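Local structure of lipopolysaccharide biosynthesis protein wbpB (Thermus thermophilus, 3O9Z) at residues Ala151-Leu156 and Gly220-Trp225; Ser137-Lys142 and Leu192-Gly197. The protein works as an NAD-dependent dehydrogenase in the biosynthesis of the bacterial sugar 2,3-diacetamido-2,3-dideoxy-D-mannuronic acid, probably destined for lipopolysaccharide. One frame throughout, in Å; residues are numbered along the deposited sequence.

Contact 1: Ala151-Leu156 and Gly220-Trp225; sequences AKDVVL and GARVRW
Val154 and Val223 mark the middle of a parallel strand pair, their CA atoms 4.7 Å apart. The short axes cross at -19°, and residues pair one to one from Lys152 with Ala221 to Leu156 with Trp225. Five backbone hydrogen bonds zip them together: the N-H groups of Lys152, Val154 and Leu156 go to the carbonyl oxygens of Gly220, Arg222 and Arg224, respectively, while Lys152 and Val154 return their carbonyls to the amides of Arg222 and Arg224. Strands 152-160 and 221-228 are the parallel neighbours in the otherwise antiparallel C-terminal sheet of this Gfo/Idh/MocA-type oxidoreductase.

The face with Ala221, Val154, Val223 and Leu156 is mostly apolar; Lys152 starts on it, but its amine leads off to Lys149 O. Val154 lies alongside Val223, CG1 to CG1 at 4.0 Å, and turns its other branch, CG2, to Ala221 CB at 3.9 Å. The opposite face is mixed, charged at its start. Arg222, its chain bent at chi3 (-70°), presents NE and NH1 side-on to the carboxylate of Asp153. NE reaches OD1 at 2.8 Å, and NH1 meets OD2 at 2.9 Å near the guanidinium plane. Both oxygens are met on the syn side but from out of the carboxylate plane, the two planes standing 49° apart. Water 1 joins NH1 to Ala151 O. Farther along, Val155 CG2 rests 3.5 Å from Arg224 NH1; Arg224 NE reaches Val154 O through water 2, and its NH2 bonds to Arg307 O in the C-terminal tail.

The chemistry therefore divides by face: methyl groups pack against helix 186-196, whereas on the more exposed side a two-pronged ion pair ties the strands together.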
loop_
_atom_site.group_PDB
_atom_site.type_symbol
_atom_site.label_atom_id
_atom_site.label_comp_id
_atom_site.label_asym_id
_atom_site.label_seq_id
_atom_site.Cartn_x
_atom_site.Cartn_y
_atom_site.Cartn_z
ATOM N N ALA A 151 26.350 28.239 -33.746
ATOM C CA ALA A 151 26.103 27.205 -32.752
ATOM C C ALA A 151 27.327 26.914 -31.915
ATOM O O ALA A 151 28.461 27.147 -32.350
ATOM C CB ALA A 151 25.629 25.979 -33.458
ATOM N N LYS A 152 27.119 26.382 -30.714
ATOM C CA LYS A 152 28.215 26.092 -29.803
ATOM C C LYS A 152 28.405 24.580 -29.648
ATOM O O LYS A 152 27.476 23.802 -29.894
ATOM C CB LYS A 152 27.926 26.705 -28.436
ATOM C CG LYS A 152 28.003 28.283 -28.439
ATOM C CD LYS A 152 29.052 28.837 -29.400
ATOM C CE LYS A 152 28.995 30.365 -29.463
ATOM N NZ LYS A 152 30.078 30.975 -30.308
ATOM N N ASP A 153 29.610 24.154 -29.311
ATOM C CA ASP A 153 29.872 22.753 -28.995
ATOM C C ASP A 153 29.880 22.631 -27.489
ATOM O O ASP A 153 30.522 23.399 -26.776
ATOM C CB ASP A 153 31.227 22.347 -29.575
ATOM C CG ASP A 153 31.123 22.165 -31.073
ATOM O OD1 ASP A 153 30.404 21.238 -31.505
ATOM O OD2 ASP A 153 31.632 23.037 -31.811
ATOM N N VAL A 154 29.093 21.681 -26.992
ATOM C CA VAL A 154 28.763 21.631 -25.559
ATOM C C VAL A 154 28.985 20.211 -25.057
ATOM O O VAL A 154 28.641 19.242 -25.750
ATOM C CB VAL A 154 27.272 21.964 -25.364
ATOM C CG1 VAL A 154 26.914 21.817 -23.855
ATOM C CG2 VAL A 154 26.946 23.379 -25.827
ATOM N N VAL A 155 29.558 20.090 -23.866
ATOM C CA VAL A 155 29.637 18.801 -23.193
ATOM C C VAL A 155 28.838 18.952 -21.907
ATOM O O VAL A 155 29.128 19.823 -21.079
ATOM C CB VAL A 155 31.088 18.420 -22.865
ATOM C CG1 VAL A 155 31.112 17.136 -22.064
ATOM C CG2 VAL A 155 31.881 18.245 -24.161
ATOM N N LEU A 156 27.817 18.121 -21.738
ATOM C CA LEU A 156 26.938 18.187 -20.552
ATOM C C LEU A 156 27.189 16.900 -19.795
ATOM O O LEU A 156 27.068 15.798 -20.352
ATOM C CB LEU A 156 25.470 18.146 -21.025
ATOM C CG LEU A 156 24.397 18.537 -20.019
ATOM C CD1 LEU A 156 24.259 17.538 -18.880
ATOM C CD2 LEU A 156 24.572 19.988 -19.511
ATOM N N GLY A 220 20.881 25.603 -31.661
ATOM C CA GLY A 220 21.990 26.456 -31.245
ATOM C C GLY A 220 23.214 25.737 -30.726
ATOM O O GLY A 220 24.122 26.375 -30.200
ATOM N N ALA A 221 23.253 24.408 -30.795
ATOM C CA ALA A 221 24.402 23.683 -30.239
ATOM C C ALA A 221 24.477 22.253 -30.702
ATOM O O ALA A 221 23.462 21.618 -30.970
ATOM C CB ALA A 221 24.321 23.646 -28.696
ATOM N N ARG A 222 25.683 21.702 -30.673
ATOM C CA ARG A 222 25.888 20.253 -30.764
ATOM C C ARG A 222 26.304 19.811 -29.374
ATOM O O ARG A 222 27.214 20.376 -28.786
ATOM C CB ARG A 222 27.038 19.956 -31.751
ATOM C CG ARG A 222 26.652 20.375 -33.186
ATOM C CD ARG A 222 27.914 20.352 -34.109
ATOM N NE ARG A 222 28.857 21.425 -33.777
ATOM C CZ ARG A 222 28.759 22.652 -34.287
ATOM N NH1 ARG A 222 29.665 23.554 -33.942
ATOM N NH2 ARG A 222 27.806 22.973 -35.144
ATOM N N VAL A 223 25.627 18.822 -28.797
ATOM C CA VAL A 223 25.822 18.496 -27.385
ATOM C C VAL A 223 26.167 17.046 -27.189
ATOM O O VAL A 223 25.425 16.182 -27.657
ATOM C CB VAL A 223 24.523 18.775 -26.570
ATOM C CG1 VAL A 223 24.778 18.620 -25.037
ATOM C CG2 VAL A 223 23.993 20.186 -26.890
ATOM N N ARG A 224 27.269 16.736 -26.515
ATOM C CA ARG A 224 27.547 15.349 -26.097
ATOM C C ARG A 224 27.130 15.306 -24.637
ATOM O O ARG A 224 27.565 16.171 -23.854
ATOM C CB ARG A 224 29.033 15.038 -26.241
ATOM C CG ARG A 224 29.473 15.073 -27.709
ATOM C CD ARG A 224 30.953 14.792 -27.827
ATOM N NE ARG A 224 31.762 15.935 -27.438
ATOM C CZ ARG A 224 33.051 15.834 -27.123
ATOM N NH1 ARG A 224 33.772 16.923 -26.805
ATOM N NH2 ARG A 224 33.583 14.621 -27.023
ATOM N N TRP A 225 26.294 14.341 -24.240
ATOM C CA TRP A 225 25.762 14.300 -22.878
ATOM C C TRP A 225 25.978 12.960 -22.204
ATOM O O TRP A 225 26.026 11.924 -22.850
ATOM C CB TRP A 225 24.291 14.747 -22.841
ATOM C CG TRP A 225 23.351 13.927 -23.711
ATOM C CD1 TRP A 225 22.963 14.205 -25.011
ATOM C CD2 TRP A 225 22.682 12.729 -23.345
ATOM N NE1 TRP A 225 22.078 13.243 -25.459
ATOM C CE2 TRP A 225 21.882 12.340 -24.443
ATOM C CE3 TRP A 225 22.616 11.984 -22.155
ATOM C CZ2 TRP A 225 21.075 11.206 -24.442
ATOM C CZ3 TRP A 225 21.804 10.851 -22.172
ATOM C CH2 TRP A 225 21.056 10.464 -23.294
HETATM O O HOH W 1 30.160 26.181 -34.112
HETATM O O HOH W 2 30.472 18.541 -27.783
#

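Contact 2: Ser137-Lys142 and Leu192-Gly197; sequences SLLALK and LAWLFG
Lys142 and Leu195 make the tightest approach between two helices whose short axes come no nearer than 10.9 Å and run 29° from parallel. The backbones of the two segments come closest at this pair, and the contact is carried by side chains; no hydrogen bond crosses it. Lys142 illustrates how a long aliphatic chain can do so. Its CB presses on Leu195 CD2 at 3.4 Å, closer than carbon pairs usually sit, and CG stays against the same methyl at 3.8 Å. CG points away from the backbone N, and the chain runs on extended, which brings CD over a face of the Trp194 indole. There CD lies 3.6 Å from CZ2, displaced toward the rim of the six-membered ring, in a CH-pi contact. CE lies beside the Trp194 carbonyl oxygen and 3.8 Å from NE1 of the same residue. A bend at chi4 (-84°) then turns NZ toward the five-membered ring, off to one side of it; at 5.1 Å from the ring centroid any cation-pi attraction is weak.

The indole is met at its edge as well: Leu139 CD2 lies close to the ring plane, 3.9 Å from CZ2. Replacing Trp194 with an alanine is likely to strip the Lys142 methylenes of their aromatic face and leave Leu139 CD2 without its edge contact. Deeper down, Leu141 CD2 and Leu195 CD1 touch loosely at 4.4 Å.

Helices 136-146 and 186-196 thus lie side by side on one face of the C-terminal sheet. Leu138, Leu141, Leu192 and Leu195 all rest on Ile249 of strand 245-251, while Trp194 also touches Arg133 in the loop preceding helix 136-146.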
loop_
_atom_site.group_PDB
_atom_site.type_symbol
_atom_site.label_atom_id
_atom_site.label_comp_id
_atom_site.label_asym_id
_atom_site.label_seq_id
_atom_site.Cartn_x
_atom_site.Cartn_y
_atom_site.Cartn_z
ATOM N N SER A 137 23.781 31.040 -12.010
ATOM C CA SER A 137 24.925 30.805 -12.893
ATOM C C SER A 137 24.462 30.495 -14.309
ATOM O O SER A 137 25.145 30.787 -15.296
ATOM C CB SER A 137 25.740 29.610 -12.393
ATOM O OG SER A 137 26.449 29.955 -11.220
ATOM N N LEU A 138 23.312 29.845 -14.386
ATOM C CA LEU A 138 22.785 29.442 -15.678
ATOM C C LEU A 138 22.025 30.590 -16.358
ATOM O O LEU A 138 22.084 30.743 -17.578
ATOM C CB LEU A 138 21.931 28.164 -15.528
ATOM C CG LEU A 138 22.732 26.980 -14.951
ATOM C CD1 LEU A 138 21.765 25.823 -14.800
ATOM C CD2 LEU A 138 23.857 26.638 -15.961
ATOM N N LEU A 139 21.365 31.448 -15.580
ATOM C CA LEU A 139 20.855 32.697 -16.137
ATOM C C LEU A 139 22.003 33.539 -16.697
ATOM O O LEU A 139 21.849 34.148 -17.756
ATOM C CB LEU A 139 20.073 33.462 -15.085
ATOM C CG LEU A 139 18.655 33.001 -14.759
ATOM C CD1 LEU A 139 18.213 33.570 -13.400
ATOM C CD2 LEU A 139 17.701 33.405 -15.868
ATOM N N ALA A 140 23.123 33.592 -15.986
ATOM C CA ALA A 140 24.290 34.368 -16.430
ATOM C C ALA A 140 24.842 33.785 -17.744
ATOM O O ALA A 140 25.157 34.515 -18.701
ATOM C CB ALA A 140 25.349 34.401 -15.328
ATOM N N LEU A 141 24.963 32.460 -17.791
ATOM C CA LEU A 141 25.382 31.767 -19.008
ATOM C C LEU A 141 24.489 32.083 -20.199
ATOM O O LEU A 141 24.987 32.339 -21.315
ATOM C CB LEU A 141 25.430 30.259 -18.750
ATOM C CG LEU A 141 25.753 29.350 -19.941
ATOM C CD1 LEU A 141 27.091 29.757 -20.580
ATOM C CD2 LEU A 141 25.854 27.910 -19.418
ATOM N N LYS A 142 23.177 32.051 -19.996
ATOM C CA LYS A 142 22.249 32.311 -21.069
ATOM C C LYS A 142 22.428 33.721 -21.617
ATOM O O LYS A 142 22.364 33.941 -22.822
ATOM C CB LYS A 142 20.814 32.042 -20.624
ATOM C CG LYS A 142 19.818 32.333 -21.723
ATOM C CD LYS A 142 18.387 32.051 -21.330
ATOM C CE LYS A 142 17.515 31.864 -22.551
ATOM N NZ LYS A 142 17.086 33.203 -23.038
ATOM N N LEU A 192 19.082 22.543 -21.849
ATOM C CA LEU A 192 19.617 22.645 -23.207
ATOM C C LEU A 192 18.591 23.196 -24.184
ATOM O O LEU A 192 18.972 23.974 -25.067
ATOM C CB LEU A 192 20.083 21.283 -23.697
ATOM C CG LEU A 192 21.288 20.741 -22.912
ATOM C CD1 LEU A 192 21.494 19.253 -23.246
ATOM C CD2 LEU A 192 22.606 21.552 -23.111
ATOM N N ALA A 193 17.316 22.835 -24.056
ATOM C CA ALA A 193 16.273 23.379 -24.921
ATOM C C ALA A 193 16.121 24.873 -24.672
ATOM O O ALA A 193 15.936 25.670 -25.612
ATOM C CB ALA A 193 14.932 22.613 -24.705
ATOM N N TRP A 194 16.117 25.262 -23.407
ATOM C CA TRP A 194 16.032 26.680 -23.026
ATOM C C TRP A 194 17.185 27.511 -23.606
ATOM O O TRP A 194 16.957 28.606 -24.153
ATOM C CB TRP A 194 16.027 26.747 -21.493
ATOM C CG TRP A 194 15.954 28.085 -20.857
ATOM C CD1 TRP A 194 14.965 29.022 -21.013
ATOM C CD2 TRP A 194 16.823 28.567 -19.823
ATOM N NE1 TRP A 194 15.215 30.080 -20.162
ATOM C CE2 TRP A 194 16.319 29.808 -19.396
ATOM C CE3 TRP A 194 17.949 28.042 -19.182
ATOM C CZ2 TRP A 194 16.955 30.574 -18.412
ATOM C CZ3 TRP A 194 18.572 28.793 -18.186
ATOM C CH2 TRP A 194 18.068 30.049 -17.815
ATOM N N LEU A 195 18.415 26.997 -23.532
ATOM C CA LEU A 195 19.563 27.720 -24.068
ATOM C C LEU A 195 19.665 27.646 -25.591
ATOM O O LEU A 195 20.037 28.647 -26.213
ATOM C CB LEU A 195 20.849 27.163 -23.476
ATOM C CG LEU A 195 21.002 27.275 -21.951
ATOM C CD1 LEU A 195 22.280 26.539 -21.526
ATOM C CD2 LEU A 195 21.068 28.761 -21.537
ATOM N N PHE A 196 19.342 26.503 -26.170
ATOM C CA PHE A 196 19.779 26.186 -27.533
ATOM C C PHE A 196 18.672 25.774 -28.487
ATOM O O PHE A 196 18.930 25.476 -29.658
ATOM C CB PHE A 196 20.865 25.110 -27.530
ATOM C CG PHE A 196 22.072 25.444 -26.703
ATOM C CD1 PHE A 196 22.825 26.578 -26.983
ATOM C CD2 PHE A 196 22.466 24.624 -25.659
ATOM C CE1 PHE A 196 23.970 26.871 -26.238
ATOM C CE2 PHE A 196 23.584 24.888 -24.916
ATOM C CZ PHE A 196 24.350 26.029 -25.189
ATOM N N GLY A 197 17.433 25.732 -28.023
ATOM C CA GLY A 197 16.336 25.378 -28.919
ATOM C C GLY A 197 16.013 23.933 -29.196
ATOM O O GLY A 197 16.319 23.049 -28.400
#

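How the contacts relate
Contacts 1 and 2 belong to the same layered alpha/beta architecture: 151-156 with 220-225 joins strands within the sheet, 137-142 with 192-197 joins the helices packed on it. Helix 186-196 is common ground, since Phe196 sits against Ala221 and Val154, Leu192 against Val223, and Phe196 O probably accepts a hydrogen bond from Gly220 N. In contact 1 Val154, Val223, Ala221, Leu156 and Trp225 are buried and Asp153 is exposed; in contact 2 Leu138 and Leu141 are buried, while Lys142, Trp194 and especially Leu139 lie toward solvent. Contact 1 depends on regular backbone bonding plus an ion pair; contact 2 rests on packing, with at most a weak cation-pi attraction.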